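Local structure of heroin esterase (Rhodococcus sp., 1LZL) at residues A[40-46]-A[96-100]; A[65-71]-A[111-117]; A[80-86]-A[153-159]; A[137-141]-A[178-182]. The protein probably hydrolyses the acetyl ester groups of heroin, as an esterase of the alpha/beta hydrolase fold. One frame throughout, in Å; residues are numbered along the deposited sequence.

In the fold
From the N terminus, contact 1 opens at the end of helix 26-41 and closes at the start of helix 99-109. Its loop contains strands 49-56, 65-72 and 79-85. Contact 2 opens inside that loop and closes beyond it, on strand 112-116. Contact 3 opens inside both and closes on strand 153-159, so contacts 1, 2 and 3 all cross one another. Contact 4 opens within contact 3 and crosses it, but comes in series after contacts 1 and 2. Contacts 2 and 3 tie the central sheet together and meet where strands 112-116 and 79-85 pair. Contact 1 joins N-terminal chain to a helix at the surface. Contact 4 joins helix 128-142 to the approach of strand 183-187.

Contact 1. Residues A[40-46]-A[96-100]; sequences MLADLSF and ESSDP
On the surface of the alpha/beta hydrolase fold, the type I beta turn L41-L44 lays its two leucines on D99 and P100, in the first turn of helix 99-109. The turn belongs to the link from helix 26-41 to strand 49-56. The contact is pure packing, with no hydrogen bond across it. L41 meets the proline ring through CD2, L44 through both methyls. CD2 of L41 lies 3.7 Å from CD of P100, and CD2 of L44 lies 3.9 Å from CG of P100. In both cases the leucine runs roughly perpendicular to the proline side chain. With chi1 at 175°, L44 extends away from its own backbone N. CD2 of L44 thereby reaches the D99-P100 link, 3.7 Å from CB of D99. The other methyl of L41, CD1, rests on the carboxylate of E96, 3.4 Å from OE2. D99 is buried, and its OD2 forms a salt bridge with R68 of strand 65-72, which should help fix the carboxylate. The same oxygen sits at the edge of the F46 ring, in its plane. CZ of F46 is 3.7 Å from OD2 of D99, with the ring and carboxylate planes 88° apart.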
loop_
_atom_site.group_PDB
_atom_site.type_symbol
_atom_site.label_atom_id
_atom_site.label_comp_id
_atom_site.label_asym_id
_atom_site.label_seq_id
_atom_site.Cartn_x
_atom_site.Cartn_y
_atom_site.Cartn_z
ATOM N N MET A 40 -10.715 7.587 -13.741
ATOM C CA MET A 40 -9.413 8.252 -13.773
ATOM C C MET A 40 -8.468 7.569 -14.760
ATOM O O MET A 40 -7.590 8.246 -15.310
ATOM C CB MET A 40 -8.812 8.302 -12.366
ATOM C CG MET A 40 -7.554 7.487 -12.100
ATOM S SD MET A 40 -7.296 7.249 -10.322
ATOM C CE MET A 40 -8.512 8.374 -9.631
ATOM N N LEU A 41 -8.590 6.267 -15.001
ATOM C CA LEU A 41 -7.660 5.573 -15.892
ATOM C C LEU A 41 -7.902 5.870 -17.358
ATOM O O LEU A 41 -7.053 5.708 -18.209
ATOM C CB LEU A 41 -7.823 4.065 -15.670
ATOM C CG LEU A 41 -7.499 3.623 -14.258
ATOM C CD1 LEU A 41 -7.787 2.131 -14.042
ATOM C CD2 LEU A 41 -6.039 3.946 -13.924
ATOM N N ALA A 42 -9.121 6.311 -17.685
ATOM C CA ALA A 42 -9.479 6.589 -19.064
ATOM C C ALA A 42 -8.575 7.547 -19.819
ATOM O O ALA A 42 -8.275 7.342 -20.998
ATOM C CB ALA A 42 -10.882 7.204 -19.082
ATOM N N ASP A 43 -8.165 8.605 -19.136
ATOM C CA ASP A 43 -7.387 9.648 -19.809
ATOM C C ASP A 43 -5.933 9.627 -19.346
ATOM O O ASP A 43 -5.155 10.554 -19.578
ATOM C CB ASP A 43 -8.101 10.990 -19.578
ATOM C CG ASP A 43 -9.617 10.838 -19.652
ATOM O OD1 ASP A 43 -10.106 10.429 -20.737
ATOM O OD2 ASP A 43 -10.339 11.106 -18.657
ATOM N N LEU A 44 -5.519 8.553 -18.665
ATOM C CA LEU A 44 -4.149 8.483 -18.138
ATOM C C LEU A 44 -3.120 8.387 -19.265
ATOM O O LEU A 44 -3.204 7.564 -20.172
ATOM C CB LEU A 44 -3.979 7.292 -17.196
ATOM C CG LEU A 44 -2.599 6.970 -16.615
ATOM C CD1 LEU A 44 -2.084 8.082 -15.674
ATOM C CD2 LEU A 44 -2.661 5.665 -15.835
ATOM N N SER A 45 -2.092 9.227 -19.200
ATOM C CA SER A 45 -0.991 9.219 -20.146
ATOM C C SER A 45 0.082 8.214 -19.751
ATOM O O SER A 45 0.529 8.170 -18.590
ATOM C CB SER A 45 -0.356 10.632 -20.252
ATOM O OG SER A 45 0.805 10.579 -21.054
ATOM N N PHE A 46 0.477 7.443 -20.760
ATOM C CA PHE A 46 1.570 6.505 -20.636
ATOM C C PHE A 46 2.790 6.947 -21.429
ATOM O O PHE A 46 3.691 6.201 -21.754
ATOM C CB PHE A 46 1.095 5.123 -21.075
ATOM C CG PHE A 46 0.138 4.443 -20.113
ATOM C CD1 PHE A 46 -1.188 4.781 -20.007
ATOM C CD2 PHE A 46 0.652 3.432 -19.287
ATOM C CE1 PHE A 46 -2.010 4.138 -19.099
ATOM C CE2 PHE A 46 -0.186 2.770 -18.394
ATOM C CZ PHE A 46 -1.530 3.115 -18.290
ATOM N N GLU A 96 -4.657 -2.367 -11.663
ATOM C CA GLU A 96 -4.663 -1.231 -12.617
ATOM C C GLU A 96 -5.053 0.075 -11.945
ATOM O O GLU A 96 -4.733 1.180 -12.403
ATOM C CB GLU A 96 -5.640 -1.579 -13.750
ATOM C CG GLU A 96 -5.708 -0.593 -14.877
ATOM C CD GLU A 96 -6.989 -0.761 -15.684
ATOM O OE1 GLU A 96 -7.802 -1.684 -15.414
ATOM O OE2 GLU A 96 -7.150 0.069 -16.616
ATOM N N SER A 97 -5.778 0.021 -10.846
ATOM C CA SER A 97 -6.193 1.244 -10.156
ATOM C C SER A 97 -4.966 2.033 -9.700
ATOM O O SER A 97 -5.128 3.250 -9.506
ATOM C CB SER A 97 -7.144 0.953 -8.986
ATOM O OG SER A 97 -6.442 0.331 -7.915
ATOM N N SER A 98 -3.799 1.398 -9.557
ATOM C CA SER A 98 -2.583 2.127 -9.198
ATOM C C SER A 98 -1.723 2.487 -10.403
ATOM O O SER A 98 -0.606 3.013 -10.210
ATOM C CB SER A 98 -1.754 1.313 -8.208
ATOM O OG SER A 98 -2.339 1.194 -6.946
ATOM N N ASP A 99 -2.205 2.252 -11.612
ATOM C CA ASP A 99 -1.394 2.668 -12.762
ATOM C C ASP A 99 -0.952 4.131 -12.726
ATOM O O ASP A 99 0.217 4.368 -13.054
ATOM C CB ASP A 99 -2.177 2.434 -14.060
ATOM C CG ASP A 99 -2.174 1.037 -14.607
ATOM O OD1 ASP A 99 -1.558 0.099 -14.031
ATOM O OD2 ASP A 99 -2.789 0.808 -15.683
ATOM N N PRO A 100 -1.747 5.101 -12.303
ATOM C CA PRO A 100 -1.258 6.498 -12.318
ATOM C C PRO A 100 0.042 6.691 -11.556
ATOM O O PRO A 100 1.020 7.245 -12.055
ATOM C CB PRO A 100 -2.426 7.268 -11.687
ATOM C CG PRO A 100 -3.643 6.478 -12.098
ATOM C CD PRO A 100 -3.168 5.053 -11.879
#

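Contact 2. Residues A[65-71]-A[111-117]; sequences VKIRFVT and FAVANVE
R68 and N115 face each other as an antiparallel hydrogen-bonded pair. N of R68 bonds O of N115 at 2.8 Å. N of N115 returns a bond to O of R68 at 2.9 Å, arriving from above that carbonyl plane. Their side chains run together the same way, CB of R68 4.0 Å from CB of N115, but the guanidinium and amide planes are turned 84° apart. V70 and V113 form a second pair of this kind. One more bond runs from N of E117 to O of K66, at 2.9 Å. I67 with V116 and F69 with A114 are the non-hydrogen-bonded pairs. On their face CG2 of I67 lies 3.7 Å from CB of A114. A chi1 of -175° swings the F69 ring to the carbonyl side of its own residue, and CE1 of F69 comes within 3.8 Å of CB of A112. Beyond this shell, the tip of R68 goes to D99. A95 accepts a bond from ND2 of N115 and gives its N to OE1 of E117. Helix 99-109 packs on V70 and V113, and Y139 of helix 128-142 on I67. Strand 65-72, antiparallel to both its neighbours, is characteristic of the alpha/beta hydrolase sheet, here ordered 1-2-4-3-5-6-7-8.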
loop_
_atom_site.group_PDB
_atom_site.type_symbol
_atom_site.label_atom_id
_atom_site.label_comp_id
_atom_site.label_asym_id
_atom_site.label_seq_id
_atom_site.Cartn_x
_atom_site.Cartn_y
_atom_site.Cartn_z
ATOM N N VAL A 65 0.624 -15.192 -10.175
ATOM C CA VAL A 65 0.331 -13.826 -9.758
ATOM C C VAL A 65 0.733 -12.908 -10.885
ATOM O O VAL A 65 1.923 -12.805 -11.218
ATOM C CB VAL A 65 1.082 -13.513 -8.454
ATOM C CG1 VAL A 65 0.836 -12.089 -7.990
ATOM C CG2 VAL A 65 0.648 -14.518 -7.384
ATOM N N LYS A 66 -0.272 -12.219 -11.456
ATOM C CA LYS A 66 0.142 -11.292 -12.513
ATOM C C LYS A 66 0.702 -9.982 -11.924
ATOM O O LYS A 66 0.324 -9.550 -10.855
ATOM C CB LYS A 66 -1.001 -10.912 -13.444
ATOM C CG LYS A 66 -1.680 -12.158 -14.020
ATOM C CD LYS A 66 -0.729 -13.008 -14.864
ATOM C CE LYS A 66 -1.474 -14.133 -15.584
ATOM N NZ LYS A 66 -0.525 -15.109 -16.205
ATOM N N ILE A 67 1.636 -9.395 -12.668
ATOM C CA ILE A 67 2.317 -8.172 -12.328
ATOM C C ILE A 67 2.202 -7.206 -13.510
ATOM O O ILE A 67 2.564 -7.553 -14.642
ATOM C CB ILE A 67 3.799 -8.430 -12.016
ATOM C CG1 ILE A 67 3.931 -9.366 -10.806
ATOM C CG2 ILE A 67 4.559 -7.124 -11.829
ATOM C CD1 ILE A 67 5.380 -9.846 -10.649
ATOM N N ARG A 68 1.722 -6.008 -13.257
ATOM C CA ARG A 68 1.752 -4.943 -14.264
ATOM C C ARG A 68 3.108 -4.271 -14.125
ATOM O O ARG A 68 3.374 -3.534 -13.164
ATOM C CB ARG A 68 0.622 -3.947 -14.054
ATOM C CG ARG A 68 -0.754 -4.581 -14.139
ATOM C CD ARG A 68 -1.890 -3.638 -13.908
ATOM N NE ARG A 68 -2.176 -2.586 -14.882
ATOM C CZ ARG A 68 -2.763 -2.786 -16.045
ATOM N NH1 ARG A 68 -3.111 -4.013 -16.424
ATOM N NH2 ARG A 68 -2.980 -1.727 -16.796
ATOM N N PHE A 69 3.977 -4.529 -15.089
ATOM C CA PHE A 69 5.396 -4.167 -15.007
ATOM C C PHE A 69 5.646 -2.982 -15.920
ATOM O O PHE A 69 5.587 -3.066 -17.170
ATOM C CB PHE A 69 6.226 -5.389 -15.389
ATOM C CG PHE A 69 7.720 -5.195 -15.227
ATOM C CD1 PHE A 69 8.235 -4.871 -13.985
ATOM C CD2 PHE A 69 8.611 -5.364 -16.287
ATOM C CE1 PHE A 69 9.606 -4.719 -13.763
ATOM C CE2 PHE A 69 9.974 -5.193 -16.107
ATOM C CZ PHE A 69 10.462 -4.846 -14.850
ATOM N N VAL A 70 5.875 -1.846 -15.303
ATOM C CA VAL A 70 6.026 -0.533 -15.896
ATOM C C VAL A 70 7.500 -0.195 -15.990
ATOM O O VAL A 70 8.230 -0.211 -14.975
ATOM C CB VAL A 70 5.260 0.547 -15.117
ATOM C CG1 VAL A 70 5.283 1.889 -15.874
ATOM C CG2 VAL A 70 3.815 0.115 -14.855
ATOM N N THR A 71 7.954 0.091 -17.206
ATOM C CA THR A 71 9.373 0.453 -17.355
ATOM C C THR A 71 9.541 1.779 -18.089
ATOM O O THR A 71 8.757 2.166 -18.957
ATOM C CB THR A 71 10.156 -0.661 -18.066
ATOM O OG1 THR A 71 9.454 -0.979 -19.283
ATOM C CG2 THR A 71 10.162 -1.941 -17.235
ATOM N N PHE A 111 12.700 4.328 -12.815
ATOM C CA PHE A 111 12.691 3.082 -12.066
ATOM C C PHE A 111 11.620 2.172 -12.681
ATOM O O PHE A 111 10.574 2.650 -13.139
ATOM C CB PHE A 111 12.400 3.275 -10.582
ATOM C CG PHE A 111 13.409 4.064 -9.769
ATOM C CD1 PHE A 111 14.650 4.418 -10.283
ATOM C CD2 PHE A 111 13.071 4.473 -8.469
ATOM C CE1 PHE A 111 15.509 5.151 -9.485
ATOM C CE2 PHE A 111 13.936 5.180 -7.653
ATOM C CZ PHE A 111 15.173 5.520 -8.197
ATOM N N ALA A 112 11.899 0.865 -12.675
ATOM C CA ALA A 112 10.846 -0.099 -12.987
ATOM C C ALA A 112 9.866 -0.193 -11.829
ATOM O O ALA A 112 10.203 0.071 -10.674
ATOM C CB ALA A 112 11.470 -1.459 -13.258
ATOM N N VAL A 113 8.619 -0.536 -12.165
ATOM C CA VAL A 113 7.607 -0.708 -11.135
ATOM C C VAL A 113 6.880 -2.012 -11.399
ATOM O O VAL A 113 6.353 -2.249 -12.492
ATOM C CB VAL A 113 6.624 0.467 -11.108
ATOM C CG1 VAL A 113 5.611 0.201 -9.994
ATOM C CG2 VAL A 113 7.320 1.811 -10.916
ATOM N N ALA A 114 6.871 -2.873 -10.388
ATOM C CA ALA A 114 6.190 -4.176 -10.476
ATOM C C ALA A 114 4.913 -4.052 -9.646
ATOM O O ALA A 114 4.985 -4.148 -8.410
ATOM C CB ALA A 114 7.112 -5.277 -9.967
ATOM N N ASN A 115 3.799 -3.760 -10.288
ATOM C CA ASN A 115 2.513 -3.531 -9.621
ATOM C C ASN A 115 1.725 -4.824 -9.508
ATOM O O ASN A 115 1.331 -5.430 -10.514
ATOM C CB ASN A 115 1.829 -2.493 -10.495
ATOM C CG ASN A 115 0.482 -2.034 -10.018
ATOM O OD1 ASN A 115 0.104 -2.363 -8.890
ATOM N ND2 ASN A 115 -0.262 -1.323 -10.858
ATOM N N VAL A 116 1.539 -5.309 -8.280
ATOM C CA VAL A 116 1.118 -6.720 -8.085
ATOM C C VAL A 116 -0.389 -6.947 -8.029
ATOM O O VAL A 116 -1.099 -6.306 -7.225
ATOM C CB VAL A 116 1.737 -7.256 -6.777
ATOM C CG1 VAL A 116 1.365 -8.722 -6.580
ATOM C CG2 VAL A 116 3.247 -7.094 -6.706
ATOM N N GLU A 117 -0.888 -7.858 -8.848
ATOM C CA GLU A 117 -2.307 -8.265 -8.802
ATOM C C GLU A 117 -2.492 -9.375 -7.785
ATOM O O GLU A 117 -2.456 -10.564 -8.100
ATOM C CB GLU A 117 -2.772 -8.696 -10.183
ATOM C CG GLU A 117 -4.293 -8.865 -10.248
ATOM C CD GLU A 117 -4.979 -7.553 -10.458
ATOM O OE1 GLU A 117 -5.275 -6.858 -9.476
ATOM O OE2 GLU A 117 -5.236 -7.182 -11.615
#

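Contact 3. Residues A[80-86]-A[153-159]; sequences PVLLWIH and RIAVGGQ. Unlike the reference sequence in segment 153-159: Q159 (reference Glu).
W84 lies across the paired strand with its indole on G157, G158 and Q159. From CB, a chi1 of -180° carries the ring toward the glycines. CE3 of W84 comes 3.5 Å from O of G157. CZ3 of W84 is 3.4 Å from N of G158, and its CH2 is 3.5 Å from C of G158. CZ2 of W84 is 4.0 Å from CB of Q159. CA of G158 sits over the face of the W84 six-membered ring, 3.6 Å from its centroid and 15° off the normal, a CH-pi contact. NE1 has a weak hydrogen bond to OG of S98. The backbones pair in parallel. N of A155 bonds O of V81 at 2.8 Å, while the bond from N of I85 to O of G157 is weak. At the far end CG of P80 lies over the centre of the R153 guanidinium, 3.4 Å above its plane; D150 salt-bridges that arginine. G158 with S160 and G162 fits the GxSxG nucleophile elbow, so this strand probably leads to the catalytic serine. Strand 79-85 has strand 112-116 on its other side. I85 and V156 pack on helix 161-176, and L83 and I154 on helix 128-142.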
loop_
_atom_site.group_PDB
_atom_site.type_symbol
_atom_site.label_atom_id
_atom_site.label_comp_id
_atom_site.label_asym_id
_atom_site.label_seq_id
_atom_site.Cartn_x
_atom_site.Cartn_y
_atom_site.Cartn_z
ATOM N N PRO A 80 16.677 0.410 -10.538
ATOM C CA PRO A 80 15.932 -0.014 -9.336
ATOM C C PRO A 80 14.490 -0.368 -9.680
ATOM O O PRO A 80 13.960 0.057 -10.724
ATOM C CB PRO A 80 15.937 1.250 -8.443
ATOM C CG PRO A 80 17.120 2.043 -8.900
ATOM C CD PRO A 80 17.183 1.787 -10.409
ATOM N N VAL A 81 13.850 -1.134 -8.774
ATOM C CA VAL A 81 12.449 -1.482 -8.984
ATOM C C VAL A 81 11.644 -1.225 -7.704
ATOM O O VAL A 81 12.138 -1.477 -6.612
ATOM C CB VAL A 81 12.295 -2.935 -9.422
ATOM C CG1 VAL A 81 12.850 -3.896 -8.373
ATOM C CG2 VAL A 81 10.833 -3.286 -9.753
ATOM N N LEU A 82 10.417 -0.745 -7.860
ATOM C CA LEU A 82 9.463 -0.615 -6.775
ATOM C C LEU A 82 8.432 -1.731 -6.954
ATOM O O LEU A 82 7.745 -1.727 -7.983
ATOM C CB LEU A 82 8.783 0.748 -6.807
ATOM C CG LEU A 82 7.569 0.944 -5.874
ATOM C CD1 LEU A 82 7.980 0.821 -4.401
ATOM C CD2 LEU A 82 6.927 2.295 -6.201
ATOM N N LEU A 83 8.316 -2.633 -5.994
ATOM C CA LEU A 83 7.192 -3.581 -5.969
ATOM C C LEU A 83 6.055 -2.811 -5.310
ATOM O O LEU A 83 6.199 -2.354 -4.181
ATOM C CB LEU A 83 7.594 -4.833 -5.182
ATOM C CG LEU A 83 6.563 -5.958 -5.161
ATOM C CD1 LEU A 83 6.600 -6.780 -6.413
ATOM C CD2 LEU A 83 6.795 -6.924 -3.987
ATOM N N TRP A 84 4.933 -2.623 -5.992
ATOM C CA TRP A 84 3.862 -1.793 -5.501
ATOM C C TRP A 84 2.601 -2.622 -5.294
ATOM O O TRP A 84 2.297 -3.501 -6.115
ATOM C CB TRP A 84 3.535 -0.668 -6.541
ATOM C CG TRP A 84 2.419 0.190 -5.998
ATOM C CD1 TRP A 84 1.134 0.220 -6.412
ATOM C CD2 TRP A 84 2.550 1.107 -4.917
ATOM N NE1 TRP A 84 0.433 1.118 -5.660
ATOM C CE2 TRP A 84 1.273 1.680 -4.741
ATOM C CE3 TRP A 84 3.588 1.526 -4.088
ATOM C CZ2 TRP A 84 0.992 2.642 -3.769
ATOM C CZ3 TRP A 84 3.329 2.489 -3.109
ATOM C CH2 TRP A 84 2.029 3.043 -2.960
ATOM N N ILE A 85 1.875 -2.337 -4.224
ATOM C CA ILE A 85 0.703 -3.115 -3.833
ATOM C C ILE A 85 -0.438 -2.158 -3.548
ATOM O O ILE A 85 -0.412 -1.301 -2.638
ATOM C CB ILE A 85 1.046 -3.966 -2.581
ATOM C CG1 ILE A 85 2.342 -4.776 -2.805
ATOM C CG2 ILE A 85 -0.116 -4.844 -2.197
ATOM C CD1 ILE A 85 2.902 -5.372 -1.516
ATOM N N HIS A 86 -1.511 -2.282 -4.340
ATOM C CA HIS A 86 -2.635 -1.365 -4.246
ATOM C C HIS A 86 -3.453 -1.602 -2.977
ATOM O O HIS A 86 -3.344 -2.631 -2.342
ATOM C CB HIS A 86 -3.579 -1.513 -5.435
ATOM C CG HIS A 86 -4.377 -2.787 -5.436
ATOM N ND1 HIS A 86 -5.551 -2.936 -4.737
ATOM C CD2 HIS A 86 -4.209 -3.973 -6.122
ATOM C CE1 HIS A 86 -6.055 -4.141 -4.924
ATOM N NE2 HIS A 86 -5.283 -4.804 -5.761
ATOM N N ARG A 153 18.530 -3.048 -5.404
ATOM C CA ARG A 153 17.752 -1.816 -5.182
ATOM C C ARG A 153 16.273 -2.094 -5.474
ATOM O O ARG A 153 15.701 -1.528 -6.394
ATOM C CB ARG A 153 18.311 -0.691 -6.071
ATOM C CG ARG A 153 19.666 -0.239 -5.484
ATOM C CD ARG A 153 20.185 1.023 -6.124
ATOM N NE ARG A 153 20.525 0.774 -7.533
ATOM C CZ ARG A 153 20.598 1.765 -8.399
ATOM N NH1 ARG A 153 20.349 3.013 -7.996
ATOM N NH2 ARG A 153 20.910 1.524 -9.680
ATOM N N ILE A 154 15.735 -3.008 -4.641
ATOM C CA ILE A 154 14.308 -3.311 -4.678
ATOM C C ILE A 154 13.635 -2.574 -3.519
ATOM O O ILE A 154 14.060 -2.739 -2.370
ATOM C CB ILE A 154 14.058 -4.822 -4.541
ATOM C CG1 ILE A 154 14.778 -5.603 -5.658
ATOM C CG2 ILE A 154 12.560 -5.135 -4.477
ATOM C CD1 ILE A 154 14.815 -7.095 -5.376
ATOM N N ALA A 155 12.614 -1.801 -3.844
ATOM C CA ALA A 155 11.740 -1.207 -2.823
ATOM C C ALA A 155 10.443 -2.022 -2.740
ATOM O O ALA A 155 10.003 -2.505 -3.785
ATOM C CB ALA A 155 11.418 0.263 -3.081
ATOM N N VAL A 156 9.811 -2.125 -1.595
ATOM C CA VAL A 156 8.477 -2.731 -1.462
ATOM C C VAL A 156 7.592 -1.641 -0.880
ATOM O O VAL A 156 7.990 -1.020 0.132
ATOM C CB VAL A 156 8.488 -3.979 -0.587
ATOM C CG1 VAL A 156 7.054 -4.507 -0.448
ATOM C CG2 VAL A 156 9.388 -5.049 -1.213
ATOM N N GLY A 157 6.432 -1.398 -1.478
ATOM C CA GLY A 157 5.575 -0.336 -0.969
ATOM C C GLY A 157 4.129 -0.573 -1.273
ATOM O O GLY A 157 3.771 -1.419 -2.115
ATOM N N GLY A 158 3.229 0.166 -0.623
ATOM C CA GLY A 158 1.823 0.060 -0.981
ATOM C C GLY A 158 1.027 1.113 -0.214
ATOM O O GLY A 158 1.582 1.802 0.637
ATOM N N GLN A 159 -0.263 1.203 -0.548
ATOM C CA GLN A 159 -1.145 2.164 0.089
ATOM C C GLN A 159 -2.245 1.438 0.856
ATOM O O GLN A 159 -2.796 0.455 0.313
ATOM C CB GLN A 159 -1.799 3.070 -0.998
ATOM C CG GLN A 159 -2.700 4.165 -0.458
ATOM C CD GLN A 159 -3.199 5.154 -1.489
ATOM O OE1 GLN A 159 -3.398 6.340 -1.225
ATOM N NE2 GLN A 159 -3.424 4.685 -2.714
#

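Contact 4. Residues A[137-141]-A[178-182]; sequences LLYIH and VVPVA
V179 packs between the ring of H141 and the leucines L137 and L138, on one side of helix 128-142. V179 and H141 run antiparallel alongside one another. The imidazole is carried out beside the valine by a chi1 of 179°. CB of V179 lies over one face of the H141 ring, 4.3 Å above the plane and near the border of the ring. Nearer the backbone, CB of H141 is 3.8 Å from CG1 of V179. P180 stands roughly perpendicular to the histidine. CD of P180 is 3.5 Å from NE2 of H141, an apolar carbon against a ring nitrogen. The leucines meet V179 obliquely, each on a different methyl. CG of L137 is 3.8 Å from CG1 of V179, and CD2 of L138 is 3.8 Å from CG2 of V179. L138 also touches V178, nearly square to it, with CD2 of L138 3.9 Å from CG1 of V178. L137 reaches further along the chain, where CD2 of L137 is 4.1 Å from CG2 of V181. No hydrogen bond crosses the contact. On the inner side L137 and V181 both pack on V156 of the sheet and on A173 of helix 161-176. H141 packs on I154, and the backbone of A182 bonds that of I154. The loop therefore runs past one helix as it turns from helix 161-176 into strand 183-187. This is a helix-to-strand connection of the alpha/beta hydrolase fold, in the layer where helices 128-142 and 161-176 share one face of the central sheet.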
loop_
_atom_site.group_PDB
_atom_site.type_symbol
_atom_site.label_atom_id
_atom_site.label_comp_id
_atom_site.label_asym_id
_atom_site.label_seq_id
_atom_site.Cartn_x
_atom_site.Cartn_y
_atom_site.Cartn_z
ATOM N N LEU A 137 7.673 -10.787 -5.180
ATOM C CA LEU A 137 8.999 -10.328 -4.759
ATOM C C LEU A 137 10.062 -11.371 -5.073
ATOM O O LEU A 137 11.113 -11.019 -5.629
ATOM C CB LEU A 137 8.954 -9.992 -3.255
ATOM C CG LEU A 137 10.301 -9.512 -2.683
ATOM C CD1 LEU A 137 10.743 -8.193 -3.330
ATOM C CD2 LEU A 137 10.281 -9.357 -1.159
ATOM N N LEU A 138 9.786 -12.619 -4.720
ATOM C CA LEU A 138 10.723 -13.725 -5.046
ATOM C C LEU A 138 11.008 -13.775 -6.537
ATOM O O LEU A 138 12.152 -13.976 -6.954
ATOM C CB LEU A 138 10.100 -15.043 -4.579
ATOM C CG LEU A 138 10.157 -15.325 -3.069
ATOM C CD1 LEU A 138 9.345 -16.559 -2.710
ATOM C CD2 LEU A 138 11.614 -15.567 -2.646
ATOM N N TYR A 139 9.936 -13.642 -7.316
ATOM C CA TYR A 139 10.094 -13.702 -8.774
ATOM C C TYR A 139 10.909 -12.541 -9.283
ATOM O O TYR A 139 11.836 -12.766 -10.087
ATOM C CB TYR A 139 8.692 -13.698 -9.395
ATOM C CG TYR A 139 8.764 -13.513 -10.904
ATOM C CD1 TYR A 139 9.086 -14.594 -11.723
ATOM C CD2 TYR A 139 8.501 -12.268 -11.483
ATOM C CE1 TYR A 139 9.135 -14.374 -13.101
ATOM C CE2 TYR A 139 8.554 -12.036 -12.840
ATOM C CZ TYR A 139 8.871 -13.137 -13.628
ATOM O OH TYR A 139 8.955 -12.963 -14.995
ATOM N N ILE A 140 10.560 -11.293 -8.925
ATOM C CA ILE A 140 11.335 -10.170 -9.512
ATOM C C ILE A 140 12.799 -10.235 -9.107
ATOM O O ILE A 140 13.671 -9.867 -9.909
ATOM C CB ILE A 140 10.726 -8.786 -9.281
ATOM C CG1 ILE A 140 10.630 -8.398 -7.822
ATOM C CG2 ILE A 140 9.375 -8.706 -10.003
ATOM C CD1 ILE A 140 10.024 -7.004 -7.673
ATOM N N HIS A 141 13.096 -10.718 -7.900
ATOM C CA HIS A 141 14.466 -10.793 -7.414
ATOM C C HIS A 141 15.202 -11.873 -8.196
ATOM O O HIS A 141 16.317 -11.603 -8.671
ATOM C CB HIS A 141 14.460 -11.115 -5.909
ATOM C CG HIS A 141 15.873 -11.223 -5.419
ATOM N ND1 HIS A 141 16.367 -12.446 -5.073
ATOM C CD2 HIS A 141 16.866 -10.306 -5.262
ATOM C CE1 HIS A 141 17.643 -12.286 -4.688
ATOM N NE2 HIS A 141 17.962 -11.007 -4.798
ATOM N N VAL A 178 15.996 -14.556 1.960
ATOM C CA VAL A 178 16.264 -14.810 0.542
ATOM C C VAL A 178 16.413 -13.521 -0.247
ATOM O O VAL A 178 17.349 -13.288 -1.000
ATOM C CB VAL A 178 15.164 -15.728 -0.033
ATOM C CG1 VAL A 178 15.373 -15.936 -1.534
ATOM C CG2 VAL A 178 15.175 -17.063 0.703
ATOM N N VAL A 179 15.456 -12.611 -0.091
ATOM C CA VAL A 179 15.427 -11.396 -0.925
ATOM C C VAL A 179 15.801 -10.181 -0.087
ATOM O O VAL A 179 15.071 -9.941 0.904
ATOM C CB VAL A 179 14.011 -11.121 -1.480
ATOM C CG1 VAL A 179 14.043 -9.844 -2.358
ATOM C CG2 VAL A 179 13.517 -12.326 -2.230
ATOM N N PRO A 180 16.830 -9.437 -0.445
ATOM C CA PRO A 180 17.170 -8.206 0.286
ATOM C C PRO A 180 16.223 -7.091 -0.210
ATOM O O PRO A 180 16.018 -6.907 -1.419
ATOM C CB PRO A 180 18.598 -7.956 -0.121
ATOM C CG PRO A 180 18.628 -8.416 -1.557
ATOM C CD PRO A 180 17.790 -9.675 -1.579
ATOM N N VAL A 181 15.623 -6.354 0.721
ATOM C CA VAL A 181 14.785 -5.199 0.391
ATOM C C VAL A 181 15.526 -3.909 0.783
ATOM O O VAL A 181 15.941 -3.800 1.959
ATOM C CB VAL A 181 13.406 -5.348 1.074
ATOM C CG1 VAL A 181 12.609 -4.068 0.810
ATOM C CG2 VAL A 181 12.652 -6.569 0.578
ATOM N N ALA A 182 15.724 -3.018 -0.186
ATOM C CA ALA A 182 16.517 -1.800 0.033
ATOM C C ALA A 182 15.721 -0.673 0.709
ATOM O O ALA A 182 16.303 0.190 1.376
ATOM C CB ALA A 182 17.069 -1.279 -1.284
#